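Local coordinates for ICChI, a glycosylated chitinase (Ipomoea carnea, PDB 6IDN), which has chitinase and lysozyme activity, and probably cleaves chitin as a family 18 glycosyl hydrolase, at residues G31-F36 / A97-N102; Y85-R90 / D135-Q140; G14-T19 / D26-G31; E2-W7 / Y178-F183. All coordinates share one frame; numbering follows the deposited sequence.

Overall arrangement
All four contacts belong to one TIM barrel, and together they sample its interior, its wall and its outer helical layer. Interaction 4 crosses the interior, joining strands 2-7 and 178-182 beside Asp-123 and Asp-125 of the family 18 DxDxE signature, where the active site is expected. Strand 27-36, hydrogen-bonded to strand 2-7, serves both interaction 3 and interaction 1, which share Gly-31. Interaction 2 touches interaction 1, their centres about 11 Å apart, where Ala-97 packs on Leu-137 and Gln-140. Interactions 2 and 3 lie on opposite sides of the chain's centre, about 26 Å between centres. Bound N-acetylglucosamine remains about 11 Å or more from the side chains of every contact.

Interaction 1. Residues G31-F36 / A97-N102; sequences GFLTTF and AQYLWN
Leu-33 on the outer side of a barrel strand faces a helical turn carrying Tyr-99 and Leu-100, with the CA atoms of Leu-33 and Leu-100 10.1 Å apart, so that the gap between the backbones is bridged by side chains alone. The leucine does this with both of its methyls. Its CG lies anti to the backbone N (chi1 -163°), which carries the fork out toward the helix. There CD2 of Leu-33 meets CD2 of Leu-100 at 4.0 Å and CE2 of Tyr-99 at 4.1 Å, while the other branch, CD1 of Leu-33, lies 4.0 Å from OH of Tyr-99. The phenol is approached obliquely, and the contact is purely van der Waals. Leu-78 of strand 73-80 touches both Leu-33 and Leu-100, and Pro-42 packs on Tyr-99.

Segment 31-36 is unusual in its own right. The peptide bond before Phe-32 is cis, and Thr-34 and Thr-35 both face Ile-43 in a classic beta bulge. There the chain turns a corner, and the edge of the Phe-36 ring comes to Leu-33 O, which lies in the ring plane 3.6 Å from CE2 of Phe-36. Elsewhere on the helix, NE2 of Gln-98 donates to OD1 of Asn-102 over 3.3 Å, one turn on, meeting that oxygen from above its carbonyl plane.

A strand whose outward leucine packs on a surrounding helix is the basic layer packing of a TIM barrel, and the cis peptide is a feature also known in the related plant chitinase hevamine.

Interaction 2. Residues Y85-R90 / D135-Q140; sequences YYLSSR and DTLAEQ
Thr-136, packed beneath Arg-90, is the first residue of the helical segment to meet the loop 85-90. Its OG1 lies over one face of the guanidinium, 3.6 Å from NH1 of Arg-90, and is not hydrogen-bonded to it. On the same threonine CG2, anti to the backbone N, sits 4.0 Å above the guanidinium plane, offset toward the rim. Arg-90 reaches this place by a bend at chi3 (61°), which brings the end of its chain across the threonine at about a right angle. Replacing Thr-136 by a glycine would probably deprive the guanidinium of the surface beneath it and set the arginine side chain freer to turn.

Next in sequence, Leu-137 offers CB to CD1 of Leu-87 at 4.1 Å, the two leucines again crossing steeply; this is the apolar part of the contact.

One turn beyond Asp-135, Glu-139 answers the arginine through water. Two waters lie at the edge of the guanidinium, in its plane, one accepting from NH1 and the other from NH2, and both donate to the same carboxylate oxygen, OE1. That atom is 4.6 Å from NH2 of Arg-90, so the opposite charges probably attract without direct contact. At Gln-140 a third water donates both to OE1 of Gln-140, at 2.8 Å, and to the backbone O of Arg-90, at 2.9 Å.

Ser-89, capping Asp-92 N, starts helix 90-103, whose Ala-93 and Ala-97 pack against Thr-136 and Leu-137; Leu-137 also reaches Phe-124 of strand 121-126, so that helices 90-103 and 134-148 lie side by side on the outside of the barrel, helix 134-148 resting on strand 121-126.

Interaction 3. Residues G14-T19 / D26-G31; sequences GSLRET and DIINIG
Ser-15 O is gripped twice by Thr-19, the residue that also sends a methyl to Ile-28 on the neighbouring strand. Thr-19 N and Thr-19 OG1 each donate to Ser-15 O over 2.9 Å, arriving from opposite faces of its carbonyl plane. The bond from the hydroxyl fixes the rotation of the threonine: with OG1 turned back to the helix, CG2 is anti to the backbone N and points at the strand, 3.9 Å from CD1 of Ile-28. An alanine in place of Thr-19 is likely to leave Ser-15 O with a single grip from this residue and to open a gap beside the Ile-28 CD1 methyl.

The start of the helix is secured by a capping box. Glu-18 N donates to OG of Ser-15 over 3.0 Å in a fairly straight bond (163°), and Ser-15 N returns a bond to OE1 of Glu-18, which it meets from above the carboxylate plane.

Leu-16 completes the apolar part. Its extended first torsion (chi1 -180°) projects the fork at the strand, where CD1 of Leu-16 lies 3.7 Å from CG2 of Ile-28 and CD2 of Leu-16 lies 4.2 Å from CD1 of Ile-30. Leu-16 and Ile-28 run past each other in opposite directions; the isoleucine is thus held on both branches, CG2 by Leu-16 and CD1 by Thr-19.

These residues join the helix and second strand of a beta-alpha-beta unit formed by strand 2-7, helix 16-21 and strand 27-36. Helix 60-69 packs on Leu-16 through Ile-64 and Cys-67, and Val-74 of strand 73-80 lies against Ile-30.

Interaction 4. Residues E2-W7 / Y178-F183; sequences EIAIYW and YVWVQF
The Tyr-6 ring presents its edge toward the face of the Trp-180 indole in an offset edge-to-face pair, the tyrosine centroid 5.9 Å from that of the five-membered ring and the planes at 78°. Trp-256 meets Tyr-6 in a second edge-to-face pair. All this happens inside a TIM barrel: strands 2-7 and 178-182 are not neighbours in the sheet, their axes approach no closer than 10.3 Å and run at 68° to each other, and side chains fill the space across the interior.

At the six-membered end of the indole, CB of Ala-4 packs obliquely on CZ3 of Trp-180 at 3.9 Å. Trp-180 takes up this place with a chi1 of 25°, well away from a staggered value. OH of Tyr-6 stands 3.1 Å from NE1 of Trp-180, but its clear polar partner is OD2 of Asp-123, whose OD1 takes a weak bond from the indole nitrogen. These two bonds, the second weak, are consistent with Tyr-6 and Trp-180 orienting the carboxylate of Asp-123, part of the family 18 DxDxE signature.

Nearer the start of the strand, Glu-2 reaches the edge of the Tyr-178 ring, OE1 of Glu-2 lying 4.0 Å from CE2 of Tyr-178 and close to the ring plane. One water ties the two together, bonded to OH of Tyr-178 and donating to OE1 of Glu-2 over 2.7 Å.

Interaction 1. Residues G31-F36 / A97-N102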
# COMPACT_ATOMS: atom_id res chain seq x y z
N GLY A 31 2.59 7.20 -0.83
CA GLY A 31 2.82 7.00 -2.26
C GLY A 31 3.19 8.33 -2.90
O GLY A 31 2.69 9.37 -2.49
N PHE A 32 4.07 8.29 -3.91
CA PHE A 32 4.62 7.09 -4.54
C PHE A 32 6.07 7.26 -4.96
O PHE A 32 6.49 8.36 -5.30
CB PHE A 32 3.83 6.72 -5.80
CG PHE A 32 2.47 6.16 -5.51
CD1 PHE A 32 2.32 4.89 -4.95
CD2 PHE A 32 1.33 6.90 -5.80
CE1 PHE A 32 1.06 4.37 -4.69
CE2 PHE A 32 0.07 6.39 -5.53
CZ PHE A 32 -0.07 5.12 -4.97
N LEU A 33 6.84 6.17 -4.94
CA LEU A 33 8.12 6.15 -5.64
C LEU A 33 7.82 5.82 -7.09
O LEU A 33 7.51 4.68 -7.43
CB LEU A 33 9.07 5.13 -5.01
CG LEU A 33 10.55 5.27 -5.36
CD1 LEU A 33 11.16 6.48 -4.64
CD2 LEU A 33 11.32 4.02 -5.01
N THR A 34 7.86 6.84 -7.96
CA THR A 34 7.33 6.73 -9.31
C THR A 34 8.38 6.39 -10.37
O THR A 34 8.00 5.94 -11.46
CB THR A 34 6.61 8.02 -9.73
OG1 THR A 34 7.49 9.15 -9.62
CG2 THR A 34 5.39 8.23 -8.87
N THR A 35 9.66 6.60 -10.09
CA THR A 35 10.75 6.10 -10.92
C THR A 35 11.67 5.26 -10.04
O THR A 35 12.09 5.72 -8.98
CB THR A 35 11.56 7.22 -11.57
OG1 THR A 35 10.75 7.92 -12.53
CG2 THR A 35 12.80 6.65 -12.29
N PHE A 36 11.96 4.03 -10.48
CA PHE A 36 12.99 3.20 -9.85
C PHE A 36 13.32 2.06 -10.80
O PHE A 36 12.58 1.78 -11.75
CB PHE A 36 12.54 2.65 -8.48
CG PHE A 36 11.30 1.78 -8.53
CD1 PHE A 36 11.39 0.42 -8.80
CD2 PHE A 36 10.06 2.33 -8.29
CE1 PHE A 36 10.26 -0.36 -8.86
CE2 PHE A 36 8.92 1.54 -8.32
CZ PHE A 36 9.02 0.20 -8.61
N ALA A 97 16.39 -2.97 -3.75
CA ALA A 97 16.13 -3.32 -2.35
C ALA A 97 17.10 -2.60 -1.44
O ALA A 97 16.72 -2.07 -0.39
CB ALA A 97 16.25 -4.84 -2.15
N GLN A 98 18.37 -2.58 -1.82
CA GLN A 98 19.38 -1.91 -1.00
C GLN A 98 19.10 -0.42 -0.92
O GLN A 98 19.21 0.19 0.14
CB GLN A 98 20.77 -2.17 -1.59
CG GLN A 98 21.87 -1.78 -0.67
CD GLN A 98 21.96 -2.70 0.52
OE1 GLN A 98 22.19 -3.90 0.38
NE2 GLN A 98 21.72 -2.14 1.70
N TYR A 99 18.73 0.19 -2.06
CA TYR A 99 18.37 1.60 -2.07
C TYR A 99 17.23 1.86 -1.10
O TYR A 99 17.26 2.84 -0.35
CB TYR A 99 17.95 2.05 -3.49
CG TYR A 99 17.15 3.34 -3.48
CD1 TYR A 99 17.77 4.58 -3.47
CD2 TYR A 99 15.75 3.32 -3.45
CE1 TYR A 99 17.04 5.76 -3.44
CE2 TYR A 99 15.01 4.50 -3.41
CZ TYR A 99 15.67 5.71 -3.41
OH TYR A 99 14.93 6.89 -3.38
N LEU A 100 16.20 1.01 -1.13
CA LEU A 100 15.05 1.22 -0.25
C LEU A 100 15.47 1.08 1.20
O LEU A 100 15.06 1.88 2.06
CB LEU A 100 13.93 0.24 -0.60
CG LEU A 100 13.35 0.45 -1.99
CD1 LEU A 100 12.45 -0.72 -2.33
CD2 LEU A 100 12.56 1.73 -2.04
N TRP A 101 16.27 0.06 1.51
CA TRP A 101 16.74 -0.12 2.88
C TRP A 101 17.54 1.09 3.34
O TRP A 101 17.33 1.62 4.44
CB TRP A 101 17.57 -1.41 3.00
CG TRP A 101 18.24 -1.52 4.33
CD1 TRP A 101 19.54 -1.25 4.61
CD2 TRP A 101 17.62 -1.90 5.57
NE1 TRP A 101 19.78 -1.43 5.96
CE2 TRP A 101 18.61 -1.83 6.56
CE3 TRP A 101 16.33 -2.30 5.93
CZ2 TRP A 101 18.36 -2.14 7.89
CZ3 TRP A 101 16.07 -2.59 7.26
CH2 TRP A 101 17.08 -2.52 8.22
N ASN A 102 18.47 1.55 2.49
CA ASN A 102 19.38 2.61 2.89
C ASN A 102 18.67 3.95 3.00
O ASN A 102 19.08 4.80 3.81
CB ASN A 102 20.52 2.72 1.88
CG ASN A 102 21.50 1.58 1.98
OD1 ASN A 102 21.54 0.85 2.97
ND2 ASN A 102 22.32 1.42 0.95

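Interaction 2. Residues Y85-R90 / D135-Q140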
# COMPACT_ATOMS: atom_id res chain seq x y z
N TYR A 85 8.81 3.12 -13.93
CA TYR A 85 9.40 2.11 -13.06
C TYR A 85 9.28 0.73 -13.68
O TYR A 85 8.28 0.43 -14.34
CB TYR A 85 8.77 2.16 -11.66
CG TYR A 85 7.28 1.92 -11.62
CD1 TYR A 85 6.39 2.98 -11.67
CD2 TYR A 85 6.76 0.64 -11.45
CE1 TYR A 85 5.02 2.77 -11.62
CE2 TYR A 85 5.39 0.43 -11.39
CZ TYR A 85 4.52 1.49 -11.46
OH TYR A 85 3.17 1.27 -11.38
N TYR A 86 10.32 -0.07 -13.46
CA TYR A 86 10.40 -1.48 -13.80
C TYR A 86 11.80 -1.97 -13.45
O TYR A 86 12.74 -1.18 -13.35
CB TYR A 86 10.12 -1.76 -15.28
CG TYR A 86 11.04 -1.06 -16.25
CD1 TYR A 86 12.21 -1.66 -16.67
CD2 TYR A 86 10.73 0.20 -16.76
CE1 TYR A 86 13.07 -1.03 -17.56
CE2 TYR A 86 11.58 0.84 -17.66
CZ TYR A 86 12.75 0.22 -18.05
OH TYR A 86 13.59 0.85 -18.95
N LEU A 87 11.92 -3.27 -13.24
CA LEU A 87 13.17 -3.90 -12.86
C LEU A 87 13.73 -4.66 -14.05
O LEU A 87 12.98 -5.32 -14.77
CB LEU A 87 12.96 -4.85 -11.69
CG LEU A 87 12.29 -4.19 -10.49
CD1 LEU A 87 11.81 -5.26 -9.53
CD2 LEU A 87 13.24 -3.22 -9.78
N SER A 88 15.04 -4.58 -14.24
CA SER A 88 15.62 -5.14 -15.46
C SER A 88 16.30 -6.50 -15.27
O SER A 88 16.59 -7.16 -16.28
CB SER A 88 16.63 -4.14 -16.06
OG SER A 88 17.61 -3.77 -15.11
N SER A 89 16.52 -6.95 -14.03
CA SER A 89 17.29 -8.17 -13.78
C SER A 89 17.19 -8.51 -12.30
O SER A 89 16.74 -7.71 -11.49
CB SER A 89 18.75 -8.00 -14.17
OG SER A 89 19.39 -7.13 -13.26
N ARG A 90 17.67 -9.71 -11.95
CA ARG A 90 17.75 -10.07 -10.53
C ARG A 90 18.69 -9.12 -9.78
O ARG A 90 18.40 -8.72 -8.65
CB ARG A 90 18.24 -11.51 -10.35
CG ARG A 90 17.34 -12.64 -10.84
CD ARG A 90 17.93 -14.01 -10.47
NE ARG A 90 18.04 -14.11 -9.02
CZ ARG A 90 17.10 -14.61 -8.22
NH1 ARG A 90 15.98 -15.11 -8.72
NH2 ARG A 90 17.29 -14.60 -6.90
N ASP A 135 9.17 -10.49 -7.46
CA ASP A 135 9.40 -11.57 -6.50
C ASP A 135 10.80 -11.47 -5.90
O ASP A 135 10.98 -11.63 -4.69
CB ASP A 135 9.17 -12.95 -7.15
CG ASP A 135 9.89 -13.17 -8.48
OD1 ASP A 135 10.42 -12.23 -9.11
OD2 ASP A 135 9.87 -14.35 -8.94
N THR A 136 11.81 -11.21 -6.74
CA THR A 136 13.18 -11.07 -6.26
C THR A 136 13.33 -9.84 -5.37
O THR A 136 13.99 -9.90 -4.33
CB THR A 136 14.14 -11.02 -7.47
OG1 THR A 136 13.93 -12.18 -8.30
CG2 THR A 136 15.60 -10.98 -7.03
N LEU A 137 12.67 -8.73 -5.73
CA LEU A 137 12.72 -7.54 -4.88
C LEU A 137 12.17 -7.84 -3.49
O LEU A 137 12.78 -7.45 -2.48
CB LEU A 137 11.97 -6.37 -5.55
CG LEU A 137 11.85 -5.06 -4.75
CD1 LEU A 137 13.25 -4.53 -4.38
CD2 LEU A 137 11.06 -4.02 -5.53
N ALA A 138 11.03 -8.54 -3.42
CA ALA A 138 10.47 -8.89 -2.12
C ALA A 138 11.42 -9.78 -1.34
O ALA A 138 11.61 -9.60 -0.12
CB ALA A 138 9.11 -9.57 -2.28
N GLU A 139 12.03 -10.76 -2.02
CA GLU A 139 12.96 -11.67 -1.36
C GLU A 139 14.19 -10.92 -0.85
O GLU A 139 14.69 -11.18 0.25
CB GLU A 139 13.35 -12.79 -2.34
CG GLU A 139 12.21 -13.85 -2.52
CD GLU A 139 12.47 -14.84 -3.65
OE1 GLU A 139 13.33 -14.56 -4.51
OE2 GLU A 139 11.82 -15.91 -3.67
N GLN A 140 14.70 -9.97 -1.64
CA GLN A 140 15.89 -9.25 -1.20
C GLN A 140 15.59 -8.30 -0.05
O GLN A 140 16.44 -8.12 0.83
CB GLN A 140 16.52 -8.50 -2.37
CG GLN A 140 17.02 -9.42 -3.48
CD GLN A 140 18.30 -10.18 -3.14
OE1 GLN A 140 18.74 -11.04 -3.91
NE2 GLN A 140 18.91 -9.88 -2.01
O HOH W 1 13.62 -15.77 -6.96
O HOH W 2 15.97 -14.92 -4.28
O HOH W 3 19.11 -10.78 -6.69

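Interaction 3. Residues G14-T19 / D26-G31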
# COMPACT_ATOMS: atom_id res chain seq x y z
N GLY A 14 -4.30 17.10 4.01
CA GLY A 14 -3.84 17.19 5.37
C GLY A 14 -2.43 16.65 5.54
O GLY A 14 -1.92 15.90 4.71
N SER A 15 -1.80 17.05 6.64
CA SER A 15 -0.45 16.57 6.93
C SER A 15 -0.49 15.11 7.35
O SER A 15 -1.54 14.54 7.66
CB SER A 15 0.20 17.43 8.02
OG SER A 15 -0.42 17.21 9.28
N LEU A 16 0.68 14.48 7.32
CA LEU A 16 0.76 13.10 7.80
C LEU A 16 0.39 13.03 9.28
O LEU A 16 -0.31 12.10 9.71
CB LEU A 16 2.16 12.55 7.56
CG LEU A 16 2.43 11.12 7.99
CD1 LEU A 16 1.60 10.10 7.21
CD2 LEU A 16 3.93 10.83 7.86
N ARG A 17 0.82 14.02 10.07
CA ARG A 17 0.45 14.05 11.48
C ARG A 17 -1.06 14.13 11.65
O ARG A 17 -1.64 13.42 12.48
CB ARG A 17 1.12 15.24 12.18
CG ARG A 17 0.65 15.42 13.63
CD ARG A 17 1.25 16.65 14.32
NE ARG A 17 2.70 16.53 14.48
CZ ARG A 17 3.29 16.03 15.56
NH1 ARG A 17 2.57 15.63 16.59
NH2 ARG A 17 4.62 15.95 15.61
N GLU A 18 -1.72 15.01 10.89
CA GLU A 18 -3.17 15.12 10.99
C GLU A 18 -3.85 13.83 10.55
O GLU A 18 -4.86 13.42 11.13
CB GLU A 18 -3.66 16.29 10.13
CG GLU A 18 -3.33 17.65 10.73
CD GLU A 18 -3.50 18.78 9.73
OE1 GLU A 18 -3.61 18.52 8.52
OE2 GLU A 18 -3.53 19.95 10.17
N THR A 19 -3.30 13.19 9.52
CA THR A 19 -3.84 11.91 9.09
C THR A 19 -3.76 10.88 10.21
O THR A 19 -4.74 10.18 10.50
CB THR A 19 -3.06 11.46 7.85
OG1 THR A 19 -3.28 12.42 6.81
CG2 THR A 19 -3.52 10.07 7.38
N ASP A 26 -4.57 2.39 11.01
CA ASP A 26 -3.53 1.59 11.62
C ASP A 26 -2.28 1.48 10.76
O ASP A 26 -1.22 1.15 11.29
CB ASP A 26 -4.06 0.18 11.89
CG ASP A 26 -5.31 0.20 12.72
OD1 ASP A 26 -5.19 0.26 13.97
OD2 ASP A 26 -6.42 0.19 12.13
N ILE A 27 -2.40 1.75 9.46
CA ILE A 27 -1.31 1.68 8.48
C ILE A 27 -1.45 2.85 7.52
O ILE A 27 -2.56 3.13 7.04
CB ILE A 27 -1.32 0.35 7.70
CG1 ILE A 27 -1.22 -0.82 8.67
CG2 ILE A 27 -0.18 0.32 6.72
CD1 ILE A 27 -1.53 -2.15 8.05
N ILE A 28 -0.35 3.54 7.23
CA ILE A 28 -0.32 4.60 6.23
C ILE A 28 0.62 4.17 5.13
O ILE A 28 1.80 3.92 5.39
CB ILE A 28 0.16 5.95 6.81
CG1 ILE A 28 -0.49 6.26 8.15
CG2 ILE A 28 -0.07 7.09 5.79
CD1 ILE A 28 -1.94 6.59 8.06
N ASN A 29 0.12 4.13 3.90
CA ASN A 29 0.97 3.91 2.73
C ASN A 29 1.30 5.26 2.11
O ASN A 29 0.41 5.93 1.59
CB ASN A 29 0.29 3.02 1.70
CG ASN A 29 0.01 1.64 2.21
OD1 ASN A 29 0.86 1.03 2.86
ND2 ASN A 29 -1.17 1.12 1.89
N ILE A 30 2.57 5.64 2.14
CA ILE A 30 3.01 6.91 1.55
C ILE A 30 3.36 6.63 0.09
O ILE A 30 4.33 5.92 -0.21
CB ILE A 30 4.21 7.50 2.30
CG1 ILE A 30 3.86 7.83 3.76
CG2 ILE A 30 4.76 8.74 1.57
CD1 ILE A 30 5.02 8.45 4.56
N GLY A 31 2.59 7.20 -0.83
CA GLY A 31 2.82 7.00 -2.26
C GLY A 31 3.19 8.33 -2.90
O GLY A 31 2.69 9.37 -2.49

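Interaction 4. Residues E2-W7 / Y178-F183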
# COMPACT_ATOMS: atom_id res chain seq x y z
N GLU A 2 -8.08 -3.83 10.90
CA GLU A 2 -7.33 -2.59 10.74
C GLU A 2 -7.81 -1.84 9.51
O GLU A 2 -8.41 -2.42 8.60
CB GLU A 2 -5.82 -2.86 10.62
CG GLU A 2 -5.19 -3.42 11.89
CD GLU A 2 -3.69 -3.60 11.75
OE1 GLU A 2 -3.24 -4.28 10.81
OE2 GLU A 2 -2.96 -3.07 12.61
N ILE A 3 -7.52 -0.54 9.47
CA ILE A 3 -7.72 0.27 8.28
C ILE A 3 -6.36 0.78 7.82
O ILE A 3 -5.61 1.36 8.61
CB ILE A 3 -8.69 1.43 8.51
CG1 ILE A 3 -10.07 0.88 8.86
CG2 ILE A 3 -8.76 2.31 7.27
CD1 ILE A 3 -11.12 1.96 9.09
N ALA A 4 -6.05 0.58 6.54
CA ALA A 4 -4.88 1.15 5.89
C ALA A 4 -5.35 2.23 4.94
O ALA A 4 -6.41 2.10 4.32
CB ALA A 4 -4.09 0.10 5.11
N ILE A 5 -4.56 3.29 4.79
CA ILE A 5 -4.93 4.36 3.87
C ILE A 5 -3.69 4.85 3.15
O ILE A 5 -2.59 4.84 3.70
CB ILE A 5 -5.66 5.53 4.57
CG1 ILE A 5 -6.37 6.38 3.51
CG2 ILE A 5 -4.67 6.36 5.40
CD1 ILE A 5 -7.63 7.05 3.99
N TYR A 6 -3.90 5.32 1.91
CA TYR A 6 -2.84 5.96 1.14
C TYR A 6 -2.80 7.46 1.40
O TYR A 6 -3.83 8.14 1.43
CB TYR A 6 -3.05 5.71 -0.36
CG TYR A 6 -2.60 4.33 -0.77
CD1 TYR A 6 -3.45 3.24 -0.63
CD2 TYR A 6 -1.34 4.11 -1.31
CE1 TYR A 6 -3.05 1.97 -0.98
CE2 TYR A 6 -0.92 2.84 -1.68
CZ TYR A 6 -1.79 1.78 -1.51
OH TYR A 6 -1.40 0.51 -1.86
N TRP A 7 -1.58 7.97 1.55
CA TRP A 7 -1.35 9.39 1.74
C TRP A 7 -0.19 9.81 0.85
O TRP A 7 0.72 9.02 0.59
CB TRP A 7 -1.05 9.71 3.22
CG TRP A 7 -0.67 11.14 3.52
CD1 TRP A 7 -1.50 12.11 3.98
CD2 TRP A 7 0.64 11.74 3.43
NE1 TRP A 7 -0.80 13.29 4.17
CE2 TRP A 7 0.51 13.08 3.84
CE3 TRP A 7 1.90 11.27 3.04
CZ2 TRP A 7 1.59 13.95 3.86
CZ3 TRP A 7 2.97 12.13 3.06
CH2 TRP A 7 2.81 13.46 3.47
N TYR A 178 1.03 -8.25 4.12
CA TYR A 178 -0.25 -7.63 3.84
C TYR A 178 -0.51 -7.72 2.35
O TYR A 178 0.40 -7.48 1.56
CB TYR A 178 -0.28 -6.14 4.26
CG TYR A 178 0.01 -5.88 5.72
CD1 TYR A 178 1.31 -5.68 6.15
CD2 TYR A 178 -1.01 -5.85 6.66
CE1 TYR A 178 1.60 -5.48 7.45
CE2 TYR A 178 -0.72 -5.63 8.00
CZ TYR A 178 0.59 -5.46 8.37
OH TYR A 178 0.94 -5.23 9.68
N VAL A 179 -1.74 -8.02 1.97
CA VAL A 179 -2.16 -7.89 0.57
C VAL A 179 -3.52 -7.21 0.62
O VAL A 179 -4.46 -7.74 1.23
CB VAL A 179 -2.25 -9.23 -0.19
CG1 VAL A 179 -2.84 -8.98 -1.58
CG2 VAL A 179 -0.85 -9.85 -0.30
N TRP A 180 -3.64 -6.00 0.06
CA TRP A 180 -4.93 -5.31 -0.05
C TRP A 180 -5.37 -5.39 -1.50
O TRP A 180 -4.75 -4.78 -2.37
CB TRP A 180 -4.84 -3.86 0.42
CG TRP A 180 -3.49 -3.21 0.36
CD1 TRP A 180 -2.85 -2.74 -0.75
CD2 TRP A 180 -2.65 -2.91 1.47
NE1 TRP A 180 -1.65 -2.19 -0.40
CE2 TRP A 180 -1.51 -2.25 0.95
CE3 TRP A 180 -2.77 -3.10 2.86
CZ2 TRP A 180 -0.48 -1.84 1.75
CZ3 TRP A 180 -1.70 -2.66 3.67
CH2 TRP A 180 -0.59 -2.04 3.10
N VAL A 181 -6.42 -6.15 -1.75
CA VAL A 181 -6.92 -6.38 -3.10
C VAL A 181 -7.84 -5.23 -3.48
O VAL A 181 -8.80 -4.92 -2.76
CB VAL A 181 -7.65 -7.73 -3.19
CG1 VAL A 181 -8.07 -7.98 -4.62
CG2 VAL A 181 -6.76 -8.86 -2.67
N GLN A 182 -7.55 -4.59 -4.61
CA GLN A 182 -8.28 -3.39 -5.01
C GLN A 182 -9.56 -3.80 -5.73
O GLN A 182 -9.54 -4.16 -6.90
CB GLN A 182 -7.42 -2.49 -5.90
CG GLN A 182 -6.20 -1.86 -5.21
CD GLN A 182 -5.17 -1.31 -6.20
OE1 GLN A 182 -5.16 -1.70 -7.36
NE2 GLN A 182 -4.30 -0.44 -5.73
N PHE A 183 -10.67 -3.70 -5.02
CA PHE A 183 -11.99 -3.99 -5.59
C PHE A 183 -12.60 -2.68 -6.09
O PHE A 183 -13.60 -2.17 -5.57
CB PHE A 183 -12.87 -4.69 -4.56
CG PHE A 183 -12.55 -6.14 -4.39
CD1 PHE A 183 -13.12 -7.07 -5.22
CD2 PHE A 183 -11.63 -6.57 -3.45
CE1 PHE A 183 -12.82 -8.43 -5.09
CE2 PHE A 183 -11.32 -7.92 -3.32
CZ PHE A 183 -11.92 -8.84 -4.15
O HOH W 4 -0.69 -4.64 11.54